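Local coordinates for protein activated BY transcription factor SSRB (Salmonella enterica, PDB 2WNW) that belongs to glycosyl hydrolase family 30 and joins a TIM-barrel domain to a beta-sandwich domain, at residues R4-D9 and L16-V21; N99-D104 and S145-M150; D243-W248 and S276-L281. All blocks are in the same frame, centred on the assembly; numbering follows the deposited sequence.

Contact 1. Residues R4-D9 and L16-V21; sequences RLISSD and LVERAV
The Arg4 guanidinium meets the Glu18 carboxylate obliquely, the two planes turned 73° apart. The salt bridge is carried by Arg4 NH1 and Glu18 OE1, 2.9 Å apart. Glu18 OE2 lies at the guanidinium edge, but it is modelled too close to Arg4 CD, so its weak second bond to NH1 is doubtful. The Arg4 chain bends at chi3 (-68°), which folds the guanidinium over to the carboxylate. The other flat group, the Arg19 guanidinium, has Val21 CG1 over one face, offset toward the rim. Leu5 CD2 comes near it obliquely.

Between these side chains runs an antiparallel ladder, the hairpin of strands 2-9 and 17-25 at the start of the chain. It forms part of the beta-sandwich sheet, and strand 437-442 pairs with the other edge of strand 2-9. Leu5 N bonds to Arg19 O at 3.0 Å, and Arg19 N returns to Leu5 O. Ser7 and Val17 form the next hydrogen-bonded pair, with Ser7 N to Val17 O at 2.8 Å. Val17 N returns the bond to Ser7 O. A water donates to Val17 O, which therefore takes two bonds, and lies 2.9 Å from Ser7 OG.

On the face of Leu5, its CB packs 3.7 Å from Val21 CG1, the two side chains crossing at about a right angle. On the opposite face, Ile6 CG2 presses against Leu16 CA at 3.4 Å, tighter than usual van der Waals contact. The same methyl reaches Leu16 CD2, and Tyr376 touches both residues. At the corner of the chain, the Leu16 N-H points almost straight at Ser8 OG, with N and OG 2.8 Å apart (177°). This hydroxyl is also hydrogen-bonded to His372 NE2 of helix 365-374.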
loop_
_atom_site.group_PDB
_atom_site.type_symbol
_atom_site.label_atom_id
_atom_site.label_comp_id
_atom_site.label_asym_id
_atom_site.label_seq_id
_atom_site.Cartn_x
_atom_site.Cartn_y
_atom_site.Cartn_z
ATOM N N ARG A 4 14.666 -22.730 -2.330
ATOM C CA ARG A 4 13.883 -23.583 -1.454
ATOM C C ARG A 4 12.507 -22.962 -1.281
ATOM O O ARG A 4 12.378 -21.745 -1.162
ATOM C CB ARG A 4 14.551 -23.714 -0.085
ATOM C CG ARG A 4 15.909 -24.392 -0.097
ATOM C CD ARG A 4 16.371 -24.667 1.329
ATOM N NE ARG A 4 16.685 -23.445 2.065
ATOM C CZ ARG A 4 16.564 -23.312 3.384
ATOM N NH1 ARG A 4 16.123 -24.323 4.121
ATOM N NH2 ARG A 4 16.900 -22.171 3.969
ATOM N N LEU A 5 11.482 -23.805 -1.272
ATOM C CA LEU A 5 10.113 -23.345 -1.110
ATOM C C LEU A 5 9.519 -23.985 0.139
ATOM O O LEU A 5 9.530 -25.205 0.281
ATOM C CB LEU A 5 9.278 -23.721 -2.339
ATOM C CG LEU A 5 7.804 -23.299 -2.322
ATOM C CD1 LEU A 5 7.704 -21.777 -2.313
ATOM C CD2 LEU A 5 7.094 -23.872 -3.539
ATOM N N ILE A 6 9.022 -23.151 1.048
ATOM C CA ILE A 6 8.407 -23.623 2.285
ATOM C C ILE A 6 6.931 -23.269 2.168
ATOM O O ILE A 6 6.572 -22.087 2.162
ATOM C CB ILE A 6 9.003 -22.925 3.527
ATOM C CG1 ILE A 6 10.490 -23.274 3.672
ATOM C CG2 ILE A 6 8.251 -23.362 4.780
ATOM C CD1 ILE A 6 11.386 -22.585 2.673
ATOM N N SER A 7 6.081 -24.290 2.079
ATOM C CA SER A 7 4.652 -24.072 1.905
ATOM C C SER A 7 3.757 -24.590 3.024
ATOM O O SER A 7 3.963 -25.684 3.558
ATOM C CB SER A 7 4.199 -24.703 0.584
ATOM O OG SER A 7 5.029 -24.290 -0.486
ATOM N N SER A 8 2.755 -23.787 3.367
ATOM C CA SER A 8 1.786 -24.144 4.393
ATOM C C SER A 8 0.393 -24.141 3.783
ATOM O O SER A 8 0.047 -23.265 2.990
ATOM C CB SER A 8 1.823 -23.155 5.564
ATOM O OG SER A 8 3.010 -23.294 6.325
ATOM N N ASP A 9 -0.394 -25.142 4.156
ATOM C CA ASP A 9 -1.764 -25.299 3.691
ATOM C C ASP A 9 -2.544 -25.540 4.979
ATOM O O ASP A 9 -2.849 -26.681 5.329
ATOM C CB ASP A 9 -1.853 -26.515 2.763
ATOM C CG ASP A 9 -3.235 -26.706 2.158
ATOM O OD1 ASP A 9 -3.354 -27.558 1.256
ATOM O OD2 ASP A 9 -4.195 -26.023 2.577
ATOM N N LEU A 16 4.757 -25.400 7.020
ATOM C CA LEU A 16 6.181 -25.287 6.740
ATOM C C LEU A 16 6.785 -26.511 6.055
ATOM O O LEU A 16 7.782 -27.069 6.520
ATOM C CB LEU A 16 6.928 -24.995 8.046
ATOM C CG LEU A 16 6.469 -23.748 8.815
ATOM C CD1 LEU A 16 7.148 -23.703 10.173
ATOM C CD2 LEU A 16 6.787 -22.494 8.011
ATOM N N VAL A 17 6.179 -26.923 4.948
ATOM C CA VAL A 17 6.675 -28.069 4.194
ATOM C C VAL A 17 7.702 -27.558 3.188
ATOM O O VAL A 17 7.379 -26.741 2.328
ATOM C CB VAL A 17 5.530 -28.774 3.449
ATOM C CG1 VAL A 17 6.065 -29.968 2.672
ATOM C CG2 VAL A 17 4.461 -29.211 4.447
ATOM N N GLU A 18 8.940 -28.033 3.298
ATOM C CA GLU A 18 9.993 -27.584 2.396
ATOM C C GLU A 18 10.338 -28.553 1.273
ATOM O O GLU A 18 10.255 -29.769 1.430
ATOM C CB GLU A 18 11.275 -27.277 3.177
ATOM C CG GLU A 18 12.362 -26.656 2.307
ATOM C CD GLU A 18 13.661 -26.403 3.048
ATOM O OE1 GLU A 18 13.618 -25.863 4.175
ATOM O OE2 GLU A 18 14.729 -26.735 2.493
ATOM N N ARG A 19 10.730 -27.990 0.136
ATOM C CA ARG A 19 11.131 -28.782 -1.013
ATOM C C ARG A 19 11.988 -27.927 -1.935
ATOM O O ARG A 19 11.830 -26.703 -1.991
ATOM C CB ARG A 19 9.905 -29.321 -1.758
ATOM C CG ARG A 19 9.150 -28.318 -2.605
ATOM C CD ARG A 19 7.881 -28.961 -3.140
ATOM N NE ARG A 19 7.244 -28.173 -4.190
ATOM C CZ ARG A 19 7.712 -28.059 -5.429
ATOM N NH1 ARG A 19 8.830 -28.684 -5.780
ATOM N NH2 ARG A 19 7.059 -27.326 -6.321
ATOM N N ALA A 20 12.913 -28.572 -2.635
ATOM C CA ALA A 20 13.799 -27.870 -3.548
ATOM C C ALA A 20 13.039 -27.469 -4.802
ATOM O O ALA A 20 12.203 -28.219 -5.300
ATOM C CB ALA A 20 14.983 -28.760 -3.916
ATOM N N VAL A 21 13.328 -26.276 -5.305
ATOM C CA VAL A 21 12.675 -25.783 -6.508
ATOM C C VAL A 21 13.693 -25.049 -7.366
ATOM O O VAL A 21 14.782 -24.708 -6.900
ATOM C CB VAL A 21 11.522 -24.803 -6.173
ATOM C CG1 VAL A 21 10.467 -25.501 -5.333
ATOM C CG2 VAL A 21 12.068 -23.589 -5.436
HETATM O O HOH W 1 6.927 -26.483 -0.648
#

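Contact 2. Residues N99-D104 and S145-M150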
loop_
_atom_site.group_PDB
_atom_site.type_symbol
_atom_site.label_atom_id
_atom_site.label_comp_id
_atom_site.label_asym_id
_atom_site.label_seq_id
_atom_site.Cartn_x
_atom_site.Cartn_y
_atom_site.Cartn_z
ATOM N N ASN A 99 -0.487 -7.331 40.628
ATOM C CA ASN A 99 0.355 -6.138 40.541
ATOM C C ASN A 99 1.606 -6.310 41.391
ATOM O O ASN A 99 1.565 -6.945 42.442
ATOM C CB ASN A 99 -0.390 -4.902 41.057
ATOM C CG ASN A 99 -1.605 -4.546 40.221
ATOM O OD1 ASN A 99 -1.484 -4.097 39.076
ATOM N ND2 ASN A 99 -2.785 -4.736 40.794
ATOM N N TYR A 100 2.718 -5.746 40.932
ATOM C CA TYR A 100 3.968 -5.786 41.686
ATOM C C TYR A 100 4.895 -4.681 41.201
ATOM O O TYR A 100 4.913 -4.348 40.013
ATOM C CB TYR A 100 4.652 -7.166 41.595
ATOM C CG TYR A 100 5.186 -7.576 40.236
ATOM C CD1 TYR A 100 6.401 -7.079 39.756
ATOM C CD2 TYR A 100 4.479 -8.468 39.435
ATOM C CE1 TYR A 100 6.895 -7.463 38.508
ATOM C CE2 TYR A 100 4.962 -8.857 38.185
ATOM C CZ TYR A 100 6.167 -8.349 37.726
ATOM O OH TYR A 100 6.621 -8.712 36.475
ATOM N N ALA A 101 5.632 -4.087 42.135
ATOM C CA ALA A 101 6.568 -3.010 41.820
ATOM C C ALA A 101 7.884 -3.289 42.531
ATOM O O ALA A 101 7.934 -4.096 43.458
ATOM C CB ALA A 101 5.999 -1.668 42.269
ATOM N N TYR A 102 8.947 -2.613 42.108
ATOM C CA TYR A 102 10.264 -2.818 42.703
ATOM C C TYR A 102 10.446 -2.062 44.020
ATOM O O TYR A 102 11.387 -2.319 44.769
ATOM C CB TYR A 102 11.334 -2.429 41.683
ATOM C CG TYR A 102 11.182 -3.194 40.384
ATOM C CD1 TYR A 102 11.337 -2.559 39.153
ATOM C CD2 TYR A 102 10.874 -4.556 40.388
ATOM C CE1 TYR A 102 11.186 -3.259 37.956
ATOM C CE2 TYR A 102 10.723 -5.268 39.196
ATOM C CZ TYR A 102 10.880 -4.612 37.985
ATOM O OH TYR A 102 10.739 -5.304 36.802
ATOM N N VAL A 103 9.536 -1.134 44.290
ATOM C CA VAL A 103 9.544 -0.357 45.528
ATOM C C VAL A 103 8.075 -0.022 45.802
ATOM O O VAL A 103 7.353 0.393 44.897
ATOM C CB VAL A 103 10.394 0.937 45.392
ATOM C CG1 VAL A 103 9.790 1.867 44.354
ATOM C CG2 VAL A 103 10.489 1.632 46.740
ATOM N N ASP A 104 7.626 -0.203 47.041
ATOM C CA ASP A 104 6.220 0.030 47.358
ATOM C C ASP A 104 5.837 1.230 48.213
ATOM O O ASP A 104 4.651 1.528 48.355
ATOM C CB ASP A 104 5.635 -1.230 47.988
ATOM C CG ASP A 104 5.716 -2.425 47.063
ATOM O OD1 ASP A 104 5.084 -2.383 45.985
ATOM O OD2 ASP A 104 6.419 -3.399 47.412
ATOM N N SER A 145 3.233 0.464 34.249
ATOM C CA SER A 145 2.908 1.426 35.303
ATOM C C SER A 145 3.971 1.599 36.378
ATOM O O SER A 145 4.608 0.636 36.797
ATOM C CB SER A 145 1.594 1.044 36.001
ATOM O OG SER A 145 1.328 1.918 37.097
ATOM N N PRO A 146 4.190 2.850 36.819
ATOM C CA PRO A 146 5.172 3.142 37.869
ATOM C C PRO A 146 4.534 2.628 39.162
ATOM O O PRO A 146 3.366 2.230 39.160
ATOM C CB PRO A 146 5.255 4.671 37.860
ATOM C CG PRO A 146 4.897 5.035 36.440
ATOM C CD PRO A 146 3.738 4.090 36.163
ATOM N N PRO A 147 5.283 2.625 40.279
ATOM C CA PRO A 147 4.710 2.145 41.544
ATOM C C PRO A 147 3.481 2.990 41.882
ATOM O O PRO A 147 3.410 4.157 41.498
ATOM C CB PRO A 147 5.846 2.360 42.544
ATOM C CG PRO A 147 7.086 2.244 41.685
ATOM C CD PRO A 147 6.694 3.013 40.445
ATOM N N ALA A 148 2.526 2.408 42.603
ATOM C CA ALA A 148 1.300 3.113 42.962
ATOM C C ALA A 148 1.502 4.471 43.634
ATOM O O ALA A 148 0.887 5.458 43.227
ATOM C CB ALA A 148 0.422 2.225 43.849
ATOM N N PHE A 149 2.360 4.531 44.650
ATOM C CA PHE A 149 2.572 5.789 45.361
ATOM C C PHE A 149 3.174 6.909 44.521
ATOM O O PHE A 149 3.161 8.067 44.935
ATOM C CB PHE A 149 3.420 5.576 46.627
ATOM C CG PHE A 149 4.879 5.327 46.364
ATOM C CD1 PHE A 149 5.331 4.069 45.976
ATOM C CD2 PHE A 149 5.811 6.352 46.534
ATOM C CE1 PHE A 149 6.692 3.829 45.766
ATOM C CE2 PHE A 149 7.172 6.123 46.325
ATOM C CZ PHE A 149 7.613 4.859 45.941
ATOM N N MET A 150 3.691 6.574 43.340
ATOM C CA MET A 150 4.279 7.581 42.461
ATOM C C MET A 150 3.257 8.150 41.480
ATOM O O MET A 150 3.589 9.009 40.662
ATOM C CB MET A 150 5.448 6.988 41.666
ATOM C CG MET A 150 6.683 6.666 42.489
ATOM S SD MET A 150 8.118 6.370 41.429
ATOM C CE MET A 150 9.286 5.757 42.623
HETATM O O HOH W 2 2.773 1.852 46.162
#
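A water bridges the segments: it donates to Asp104 O at 2.9 Å and accepts from Phe149 N at 3.1 Å. It also lies in the plane of the Phe149 ring, at the edge. Val103 O comes to the ring edge as well, 3.6 Å from Phe149 CE1. This oxygen is buried and has no polar partner in the model; Pro147 CB, 3.4 Å from it, is among the carbons around it. Asp104 O approaches Phe149 CD1 obliquely. The ring CG sits between the backbone N and the carbonyl carbon (chi1 74°), which brings the ring edge to Val103 O.

Both segments belong to loops that follow barrel strands, 85-90 and 138-143. They therefore lie at the C-terminal ends of the barrel strands, where active sites of this fold are found. Residues 148-150 make a short 3-10 turn, with Met150 N bonded to Pro147 O.

The apolar part centres on one methyl. Val103 CG1 lies 3.8 Å from Pro147 CG and 3.9 Å from Phe149 CE1. Ile173 of helix 167-183 touches both Val103 and Met150. Further along, Ala101 CB meets Pro147 CB at 4.0 Å.

Contact 3. Residues D243-W248 and S276-L281; sequences DGLVDW and SQIQYL
Gln277 reaches from one outer helix of the TIM barrel to the start of the neighbouring one, joining helix 275-284 to helix 245-252. These helices follow neighbouring barrel strands, 264-268 and 234-239.

The apolar contacts lie beside the Gln277 amide. Val246 CG2 packs on the aliphatic part of Gln277, 3.7 Å from its CB. Val246 CG1 is 4.0 Å from Tyr280 CD2, the side chains crossing at about a right angle. Leu245 points toward helix 275-284 and also touches Leu265 of strand 264-268. Leu245 CG meets Leu281 CD1 at 3.7 Å, and Leu245 CD2 meets Ile278 CG1 at 3.9 Å.

The outer side of the contact lies against the second subunit: there Gln277 NE2 bonds to Ser387 OG, Asp247 makes a salt bridge with Arg39, and the Tyr280 ring meets His40, all three partners being residues of that other chain.

The polar contacts between the two helices all run through the Gln277 amide. Gln277 CG lies anti to the carbonyl carbon (chi1 -70°), and the extended chain beyond carries the amide across to the turn at Asp243. Val246 N gives a nearly straight bond to Gln277 OE1, 2.9 Å long (177°), in the plane of the side-chain carbonyl. A water donates to the same OE1 at 2.8 Å and accepts from Asp247 N. OE1 thus serves two N-H groups of the first helical turn after Gly244, the N-cap residue: one directly, one through water. The second direct bond of the amide is less regular. Gln277 NE2 donates to Asp243 O at 2.9 Å, with that oxygen close to the amide plane, but the nitrogen stands well above the Asp243 carbonyl plane.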
loop_
_atom_site.group_PDB
_atom_site.type_symbol
_atom_site.label_atom_id
_atom_site.label_comp_id
_atom_site.label_asym_id
_atom_site.label_seq_id
_atom_site.Cartn_x
_atom_site.Cartn_y
_atom_site.Cartn_z
ATOM N N ASP A 243 -3.480 3.757 14.516
ATOM C CA ASP A 243 -4.357 4.861 14.124
ATOM C C ASP A 243 -3.889 6.251 14.582
ATOM O O ASP A 243 -4.244 7.258 13.968
ATOM C CB ASP A 243 -5.776 4.598 14.631
ATOM C CG ASP A 243 -5.855 4.576 16.142
ATOM O OD1 ASP A 243 -6.157 5.632 16.739
ATOM O OD2 ASP A 243 -5.600 3.504 16.730
ATOM N N GLY A 244 -3.088 6.311 15.644
ATOM C CA GLY A 244 -2.621 7.603 16.132
ATOM C C GLY A 244 -1.142 7.853 15.905
ATOM O O GLY A 244 -0.558 8.792 16.455
ATOM N N LEU A 245 -0.541 7.015 15.072
ATOM C CA LEU A 245 0.884 7.081 14.765
ATOM C C LEU A 245 1.406 8.426 14.235
ATOM O O LEU A 245 2.330 9.014 14.808
ATOM C CB LEU A 245 1.215 5.966 13.770
ATOM C CG LEU A 245 2.622 5.381 13.705
ATOM C CD1 LEU A 245 3.113 5.024 15.097
ATOM C CD2 LEU A 245 2.587 4.142 12.810
ATOM N N VAL A 246 0.825 8.911 13.144
ATOM C CA VAL A 246 1.278 10.167 12.555
ATOM C C VAL A 246 1.057 11.384 13.453
ATOM O O VAL A 246 1.953 12.220 13.598
ATOM C CB VAL A 246 0.614 10.405 11.181
ATOM C CG1 VAL A 246 1.041 11.751 10.617
ATOM C CG2 VAL A 246 1.011 9.286 10.218
ATOM N N ASP A 247 -0.124 11.483 14.060
ATOM C CA ASP A 247 -0.429 12.615 14.935
ATOM C C ASP A 247 0.592 12.753 16.065
ATOM O O ASP A 247 1.070 13.852 16.358
ATOM C CB ASP A 247 -1.830 12.475 15.547
ATOM C CG ASP A 247 -2.942 12.515 14.507
ATOM O OD1 ASP A 247 -2.861 13.336 13.570
ATOM O OD2 ASP A 247 -3.913 11.734 14.640
ATOM N N TRP A 248 0.915 11.630 16.700
ATOM C CA TRP A 248 1.862 11.609 17.809
ATOM C C TRP A 248 3.280 11.928 17.358
ATOM O O TRP A 248 3.972 12.741 17.976
ATOM C CB TRP A 248 1.833 10.235 18.470
ATOM C CG TRP A 248 2.443 10.184 19.831
ATOM C CD1 TRP A 248 3.702 9.763 20.155
ATOM C CD2 TRP A 248 1.784 10.470 21.067
ATOM N NE1 TRP A 248 3.861 9.754 21.521
ATOM C CE2 TRP A 248 2.699 10.186 22.104
ATOM C CE3 TRP A 248 0.504 10.934 21.400
ATOM C CZ2 TRP A 248 2.373 10.350 23.456
ATOM C CZ3 TRP A 248 0.179 11.096 22.745
ATOM C CH2 TRP A 248 1.111 10.803 23.754
ATOM N N SER A 276 -0.914 2.856 5.916
ATOM C CA SER A 276 -0.501 4.130 5.336
ATOM C C SER A 276 0.228 5.053 6.310
ATOM O O SER A 276 1.083 5.840 5.894
ATOM C CB SER A 276 -1.711 4.865 4.748
ATOM O OG SER A 276 -2.170 4.228 3.570
ATOM N N GLN A 277 -0.099 4.966 7.597
ATOM C CA GLN A 277 0.563 5.825 8.575
ATOM C C GLN A 277 2.002 5.387 8.814
ATOM O O GLN A 277 2.869 6.214 9.096
ATOM C CB GLN A 277 -0.232 5.867 9.885
ATOM C CG GLN A 277 -1.546 6.631 9.725
ATOM C CD GLN A 277 -2.165 7.042 11.040
ATOM O OE1 GLN A 277 -1.474 7.517 11.943
ATOM N NE2 GLN A 277 -3.482 6.880 11.151
ATOM N N ILE A 278 2.261 4.090 8.689
ATOM C CA ILE A 278 3.621 3.588 8.849
ATOM C C ILE A 278 4.427 4.100 7.657
ATOM O O ILE A 278 5.521 4.643 7.816
ATOM C CB ILE A 278 3.679 2.050 8.822
ATOM C CG1 ILE A 278 2.825 1.462 9.944
ATOM C CG2 ILE A 278 5.128 1.588 8.986
ATOM C CD1 ILE A 278 2.756 -0.047 9.897
ATOM N N GLN A 279 3.866 3.933 6.462
ATOM C CA GLN A 279 4.530 4.362 5.234
ATOM C C GLN A 279 4.841 5.856 5.193
ATOM O O GLN A 279 5.927 6.254 4.765
ATOM C CB GLN A 279 3.687 3.979 4.017
ATOM C CG GLN A 279 4.384 4.262 2.700
ATOM C CD GLN A 279 3.914 3.344 1.598
ATOM O OE1 GLN A 279 2.763 3.413 1.165
ATOM N NE2 GLN A 279 4.803 2.465 1.144
ATOM N N TYR A 280 3.899 6.679 5.639
ATOM C CA TYR A 280 4.111 8.125 5.649
ATOM C C TYR A 280 5.300 8.472 6.548
ATOM O O TYR A 280 6.159 9.269 6.175
ATOM C CB TYR A 280 2.862 8.854 6.160
ATOM C CG TYR A 280 2.950 10.366 6.054
ATOM C CD1 TYR A 280 2.910 11.003 4.813
ATOM C CD2 TYR A 280 3.074 11.158 7.194
ATOM C CE1 TYR A 280 2.991 12.392 4.710
ATOM C CE2 TYR A 280 3.157 12.548 7.104
ATOM C CZ TYR A 280 3.114 13.157 5.860
ATOM O OH TYR A 280 3.192 14.530 5.766
ATOM N N LEU A 281 5.344 7.880 7.737
ATOM C CA LEU A 281 6.444 8.153 8.658
ATOM C C LEU A 281 7.760 7.586 8.140
ATOM O O LEU A 281 8.833 8.131 8.411
ATOM C CB LEU A 281 6.145 7.580 10.049
ATOM C CG LEU A 281 5.013 8.236 10.851
ATOM C CD1 LEU A 281 5.058 7.706 12.282
ATOM C CD2 LEU A 281 5.169 9.754 10.858
HETATM O O HOH W 3 -2.359 9.663 13.469
#

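In the fold
The three contacts are separate and follow one another along the chain. Contact 1 belongs to the beta-sandwich sheet; contacts 2 and 3 belong to the TIM barrel. Contacts 1 and 2 lie on opposite sides of the chain's centre, their centres 49 Å apart. Contact 3 is 35 Å from contact 1 and 32 Å from contact 2, centre to centre. Contacts 2 and 3 come nearest, about 14 Å between closest atoms. Contact 2 joins loops at the barrel end where the pocket would be expected. Contact 3 joins outer helices at the subunit interface, facing the second subunit, including residues of its sandwich sheet. A glycerol, probably from the crystallisation liquor, is hydrogen-bonded to Ser276 N.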